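Local coordinates for TqaA (PDB 5DLK), which is a fungal nonribosomal peptide synthetase, represented here by its terminal condensation-like (CT) domain, which probably closes the finished peptide into a macrocycle, at residues A[20-33]-A[44-56]. Residues are numbered along the deposited sequence; the frame is centred on the assembly and turned at random.
Sequences PFSLSPIKDPQALH and VTSTLEDLLPATQ
Leu51 reaches from strand 47-53 to Ile26 and Pro29, in the loop leading into helix 29-38 and its first turn. Its CD2 lies 3.3 Å from Ile26 CD1, tighter than usual carbon packing, and the two side chains cross at about a right angle. The other branch, CD1, touches Pro29 CB and Leu32 CD2. Leu48 holds its CG anti to the backbone N (chi1 -177°), and this carries CD2 up to Pro29 CB, 3.5 Å away. The same CD2 meets the Phe21 ring at its edge, by CE1. One face of that ring receives the CA of Asp50 in a CH-pi contact, 4.1 Å from the centroid. The His33 ring has Leu48 N over one face, and its NE2 donates to Ser46 OG (3.0 Å), which is also bonded to Pro43 O.

Asp50 OD1 accepts from Phe21 N (2.8 Å), which comes from above the carboxylate plane, and from Leu51 N on the anti side. OD2 binds Tyr213 of helix 208-218. With an alanine in place of Asp50, the NH groups of Phe21 and Leu51 would probably lose their shared acceptor, and Tyr213 OH its carboxylate partner. Waters bridge Leu23 N to Leu51 O and Gln30 OE1 to Leu48 N.

Glu49 and Asp50 form a classic beta bulge opposite Val113. Strand 47-53 edges a three-stranded antiparallel sheet of the condensation domain, and helix 29-38 packs on its apolar side. This packing lies away from the phosphopantetheine-binding residues. The chemistry implies an apolar middle pinned by directional bonds at His33-Ser46 and Asp50-Phe21, with two waters bridging.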
loop_
_atom_site.group_PDB
_atom_site.type_symbol
_atom_site.label_atom_id
_atom_site.label_comp_id
_atom_site.label_asym_id
_atom_site.label_seq_id
_atom_site.Cartn_x
_atom_site.Cartn_y
_atom_site.Cartn_z
ATOM N N PRO A 20 -5.392 7.655 24.559
ATOM C CA PRO A 20 -4.600 6.445 24.311
ATOM C C PRO A 20 -5.165 5.201 24.989
ATOM O O PRO A 20 -5.655 5.287 26.118
ATOM C CB PRO A 20 -3.227 6.809 24.889
ATOM C CG PRO A 20 -3.158 8.302 24.713
ATOM C CD PRO A 20 -4.558 8.776 25.024
ATOM N N PHE A 21 -5.091 4.075 24.278
ATOM C CA PHE A 21 -5.518 2.741 24.727
ATOM C C PHE A 21 -7.045 2.557 24.692
ATOM O O PHE A 21 -7.548 1.471 24.998
ATOM C CB PHE A 21 -4.974 2.426 26.128
ATOM C CG PHE A 21 -3.479 2.528 26.228
ATOM C CD1 PHE A 21 -2.669 1.561 25.641
ATOM C CD2 PHE A 21 -2.879 3.595 26.890
ATOM C CE1 PHE A 21 -1.278 1.649 25.729
ATOM C CE2 PHE A 21 -1.491 3.687 26.977
ATOM C CZ PHE A 21 -0.694 2.713 26.395
ATOM N N SER A 22 -7.763 3.590 24.262
ATOM C CA SER A 22 -9.225 3.519 24.211
ATOM C C SER A 22 -9.714 2.499 23.180
ATOM O O SER A 22 -10.851 2.034 23.270
ATOM C CB SER A 22 -9.838 4.902 23.938
ATOM O OG SER A 22 -9.490 5.437 22.674
ATOM N N LEU A 23 -8.854 2.112 22.232
ATOM C CA LEU A 23 -9.213 1.066 21.276
ATOM C C LEU A 23 -8.441 -0.228 21.503
ATOM O O LEU A 23 -8.490 -1.131 20.673
ATOM C CB LEU A 23 -8.988 1.554 19.842
ATOM C CG LEU A 23 -9.757 2.812 19.457
ATOM C CD1 LEU A 23 -9.334 3.310 18.080
ATOM C CD2 LEU A 23 -11.268 2.545 19.509
ATOM N N SER A 24 -7.727 -0.329 22.625
ATOM C CA SER A 24 -6.940 -1.528 22.895
ATOM C C SER A 24 -7.816 -2.760 23.126
ATOM O O SER A 24 -8.705 -2.740 23.971
ATOM C CB SER A 24 -6.036 -1.313 24.114
ATOM O OG SER A 24 -5.511 -2.551 24.560
ATOM N N PRO A 25 -7.573 -3.842 22.371
ATOM C CA PRO A 25 -8.310 -5.079 22.667
ATOM C C PRO A 25 -7.686 -5.847 23.832
ATOM O O PRO A 25 -8.155 -6.931 24.180
ATOM C CB PRO A 25 -8.200 -5.876 21.362
ATOM C CG PRO A 25 -6.962 -5.375 20.719
ATOM C CD PRO A 25 -6.811 -3.931 21.111
ATOM N N ILE A 26 -6.635 -5.272 24.413
ATOM C CA ILE A 26 -5.877 -5.881 25.506
ATOM C C ILE A 26 -6.301 -5.231 26.810
ATOM O O ILE A 26 -6.235 -4.005 26.931
ATOM C CB ILE A 26 -4.344 -5.673 25.383
ATOM C CG1 ILE A 26 -3.754 -6.422 24.207
ATOM C CG2 ILE A 26 -3.653 -6.212 26.627
ATOM C CD1 ILE A 26 -4.061 -5.786 22.903
ATOM N N LYS A 27 -6.711 -6.035 27.785
ATOM C CA LYS A 27 -7.037 -5.497 29.102
ATOM C C LYS A 27 -5.852 -4.732 29.718
ATOM O O LYS A 27 -6.029 -3.657 30.286
ATOM C CB LYS A 27 -7.513 -6.629 30.032
ATOM C CG LYS A 27 -6.414 -7.578 30.529
ATOM C CD LYS A 27 -6.880 -8.469 31.686
ATOM C CE LYS A 27 -8.034 -7.853 32.471
ATOM N NZ LYS A 27 -8.122 -8.394 33.860
ATOM N N ASP A 28 -4.643 -5.267 29.559
ATOM C CA ASP A 28 -3.458 -4.696 30.195
ATOM C C ASP A 28 -2.298 -4.543 29.206
ATOM O O ASP A 28 -1.437 -5.422 29.112
ATOM C CB ASP A 28 -3.041 -5.571 31.382
ATOM C CG ASP A 28 -1.946 -4.944 32.222
ATOM O OD1 ASP A 28 -1.567 -3.779 31.960
ATOM O OD2 ASP A 28 -1.484 -5.617 33.168
ATOM N N PRO A 29 -2.283 -3.429 28.460
ATOM C CA PRO A 29 -1.228 -3.161 27.472
ATOM C C PRO A 29 0.177 -3.069 28.066
ATOM O O PRO A 29 1.123 -3.527 27.429
ATOM C CB PRO A 29 -1.639 -1.813 26.860
ATOM C CG PRO A 29 -2.776 -1.291 27.708
ATOM C CD PRO A 29 -3.405 -2.479 28.345
ATOM N N GLN A 30 0.317 -2.488 29.255
ATOM C CA GLN A 30 1.644 -2.315 29.842
ATOM C C GLN A 30 2.292 -3.658 30.155
ATOM O O GLN A 30 3.504 -3.805 30.027
ATOM C CB GLN A 30 1.565 -1.436 31.100
ATOM C CG GLN A 30 1.001 -0.043 30.826
ATOM C CD GLN A 30 1.928 0.813 29.974
ATOM O OE1 GLN A 30 3.094 0.468 29.763
ATOM N NE2 GLN A 30 1.412 1.929 29.474
ATOM N N ALA A 31 1.487 -4.646 30.537
ATOM C CA ALA A 31 2.005 -5.988 30.789
ATOM C C ALA A 31 2.564 -6.618 29.518
ATOM O O ALA A 31 3.581 -7.313 29.551
ATOM C CB ALA A 31 0.928 -6.873 31.376
ATOM N N LEU A 32 1.891 -6.388 28.394
ATOM C CA LEU A 32 2.383 -6.902 27.125
ATOM C C LEU A 32 3.718 -6.259 26.743
ATOM O O LEU A 32 4.636 -6.936 26.269
ATOM C CB LEU A 32 1.351 -6.668 26.023
ATOM C CG LEU A 32 1.782 -7.104 24.630
ATOM C CD1 LEU A 32 2.057 -8.604 24.606
ATOM C CD2 LEU A 32 0.715 -6.704 23.608
ATOM N N HIS A 33 3.822 -4.952 26.945
ATOM C CA HIS A 33 5.050 -4.237 26.618
ATOM C C HIS A 33 6.212 -4.741 27.472
ATOM O O HIS A 33 7.321 -4.914 26.982
ATOM C CB HIS A 33 4.860 -2.735 26.814
ATOM C CG HIS A 33 6.122 -1.941 26.657
ATOM N ND1 HIS A 33 6.935 -1.622 27.723
ATOM C CD2 HIS A 33 6.706 -1.399 25.562
ATOM C CE1 HIS A 33 7.966 -0.917 27.291
ATOM N NE2 HIS A 33 7.848 -0.762 25.984
ATOM N N VAL A 44 14.528 -2.276 26.171
ATOM C CA VAL A 44 14.010 -2.265 27.538
ATOM C C VAL A 44 13.696 -0.862 28.027
ATOM O O VAL A 44 12.896 -0.693 28.937
ATOM C CB VAL A 44 14.988 -2.919 28.538
ATOM C CG1 VAL A 44 14.984 -4.432 28.384
ATOM C CG2 VAL A 44 16.379 -2.357 28.342
ATOM N N THR A 45 14.313 0.147 27.426
ATOM C CA THR A 45 14.062 1.514 27.857
ATOM C C THR A 45 12.896 2.191 27.130
ATOM O O THR A 45 12.555 3.335 27.430
ATOM C CB THR A 45 15.312 2.389 27.679
ATOM O OG1 THR A 45 15.677 2.430 26.298
ATOM C CG2 THR A 45 16.477 1.823 28.505
ATOM N N SER A 46 12.294 1.503 26.164
ATOM C CA SER A 46 11.148 2.080 25.469
ATOM C C SER A 46 9.944 2.138 26.402
ATOM O O SER A 46 9.857 1.375 27.369
ATOM C CB SER A 46 10.793 1.273 24.207
ATOM O OG SER A 46 10.325 -0.022 24.552
ATOM N N THR A 47 9.017 3.043 26.102
ATOM C CA THR A 47 7.741 3.081 26.792
ATOM C C THR A 47 6.617 2.783 25.802
ATOM O O THR A 47 6.791 2.945 24.593
ATOM C CB THR A 47 7.487 4.436 27.439
ATOM O OG1 THR A 47 7.478 5.452 26.431
ATOM C CG2 THR A 47 8.596 4.743 28.456
ATOM N N LEU A 48 5.476 2.352 26.320
ATOM C CA LEU A 48 4.317 2.090 25.467
ATOM C C LEU A 48 3.410 3.312 25.426
ATOM O O LEU A 48 2.776 3.667 26.428
ATOM C CB LEU A 48 3.544 0.872 25.964
ATOM C CG LEU A 48 2.347 0.454 25.106
ATOM C CD1 LEU A 48 2.821 -0.115 23.763
ATOM C CD2 LEU A 48 1.482 -0.542 25.858
ATOM N N GLU A 49 3.354 3.960 24.265
ATOM C CA GLU A 49 2.582 5.180 24.094
ATOM C C GLU A 49 1.108 4.891 23.760
ATOM O O GLU A 49 0.201 5.633 24.173
ATOM C CB GLU A 49 3.220 6.040 23.007
ATOM C CG GLU A 49 2.456 7.293 22.673
ATOM C CD GLU A 49 3.061 8.040 21.502
ATOM O OE1 GLU A 49 2.285 8.613 20.703
ATOM O OE2 GLU A 49 4.304 8.054 21.371
ATOM N N ASP A 50 0.869 3.815 23.010
ATOM C CA ASP A 50 -0.497 3.449 22.625
ATOM C C ASP A 50 -0.554 1.994 22.197
ATOM O O ASP A 50 0.476 1.352 21.951
ATOM C CB ASP A 50 -1.010 4.351 21.498
ATOM C CG ASP A 50 -2.525 4.631 21.594
ATOM O OD1 ASP A 50 -3.277 3.814 22.170
ATOM O OD2 ASP A 50 -2.955 5.687 21.090
ATOM N N LEU A 51 -1.769 1.467 22.122
ATOM C CA LEU A 51 -1.970 0.142 21.581
ATOM C C LEU A 51 -3.304 0.162 20.839
ATOM O O LEU A 51 -4.332 0.536 21.415
ATOM C CB LEU A 51 -1.945 -0.917 22.686
ATOM C CG LEU A 51 -1.773 -2.368 22.240
ATOM C CD1 LEU A 51 -1.282 -3.234 23.385
ATOM C CD2 LEU A 51 -3.088 -2.906 21.674
ATOM N N LEU A 52 -3.270 -0.216 19.562
ATOM C CA LEU A 52 -4.468 -0.196 18.702
ATOM C C LEU A 52 -4.565 -1.472 17.880
ATOM O O LEU A 52 -3.571 -2.142 17.650
ATOM C CB LEU A 52 -4.448 1.009 17.752
ATOM C CG LEU A 52 -4.291 2.400 18.358
ATOM C CD1 LEU A 52 -2.819 2.817 18.318
ATOM C CD2 LEU A 52 -5.168 3.402 17.647
ATOM N N PRO A 53 -5.774 -1.808 17.405
ATOM C CA PRO A 53 -5.814 -2.923 16.453
ATOM C C PRO A 53 -5.086 -2.520 15.177
ATOM O O PRO A 53 -5.086 -1.325 14.837
ATOM C CB PRO A 53 -7.323 -3.126 16.196
ATOM C CG PRO A 53 -8.015 -2.392 17.351
ATOM C CD PRO A 53 -7.109 -1.237 17.659
ATOM N N ALA A 54 -4.449 -3.485 14.517
ATOM C CA ALA A 54 -3.955 -3.269 13.169
ATOM C C ALA A 54 -5.165 -3.340 12.218
ATOM O O ALA A 54 -6.099 -4.098 12.468
ATOM C CB ALA A 54 -2.933 -4.305 12.806
ATOM N N THR A 55 -5.146 -2.573 11.138
ATOM C CA THR A 55 -6.272 -2.600 10.197
ATOM C C THR A 55 -6.217 -3.851 9.333
ATOM O O THR A 55 -5.173 -4.506 9.223
ATOM C CB THR A 55 -6.270 -1.384 9.274
ATOM O OG1 THR A 55 -5.126 -1.450 8.406
ATOM C CG2 THR A 55 -6.232 -0.098 10.075
ATOM N N GLN A 56 -7.339 -4.171 8.691
ATOM C CA GLN A 56 -7.368 -5.288 7.778
ATOM C C GLN A 56 -6.366 -5.081 6.651
ATOM O O GLN A 56 -5.702 -6.026 6.229
ATOM C CB GLN A 56 -8.787 -5.466 7.194
ATOM C CG GLN A 56 -8.937 -6.736 6.393
ATOM C CD GLN A 56 -10.402 -7.037 6.097
ATOM O OE1 GLN A 56 -11.275 -6.292 6.500
ATOM N NE2 GLN A 56 -10.655 -8.113 5.369
HETATM O O HOH W 1 -6.267 2.557 21.646
HETATM O O HOH W 2 5.392 2.217 29.048
#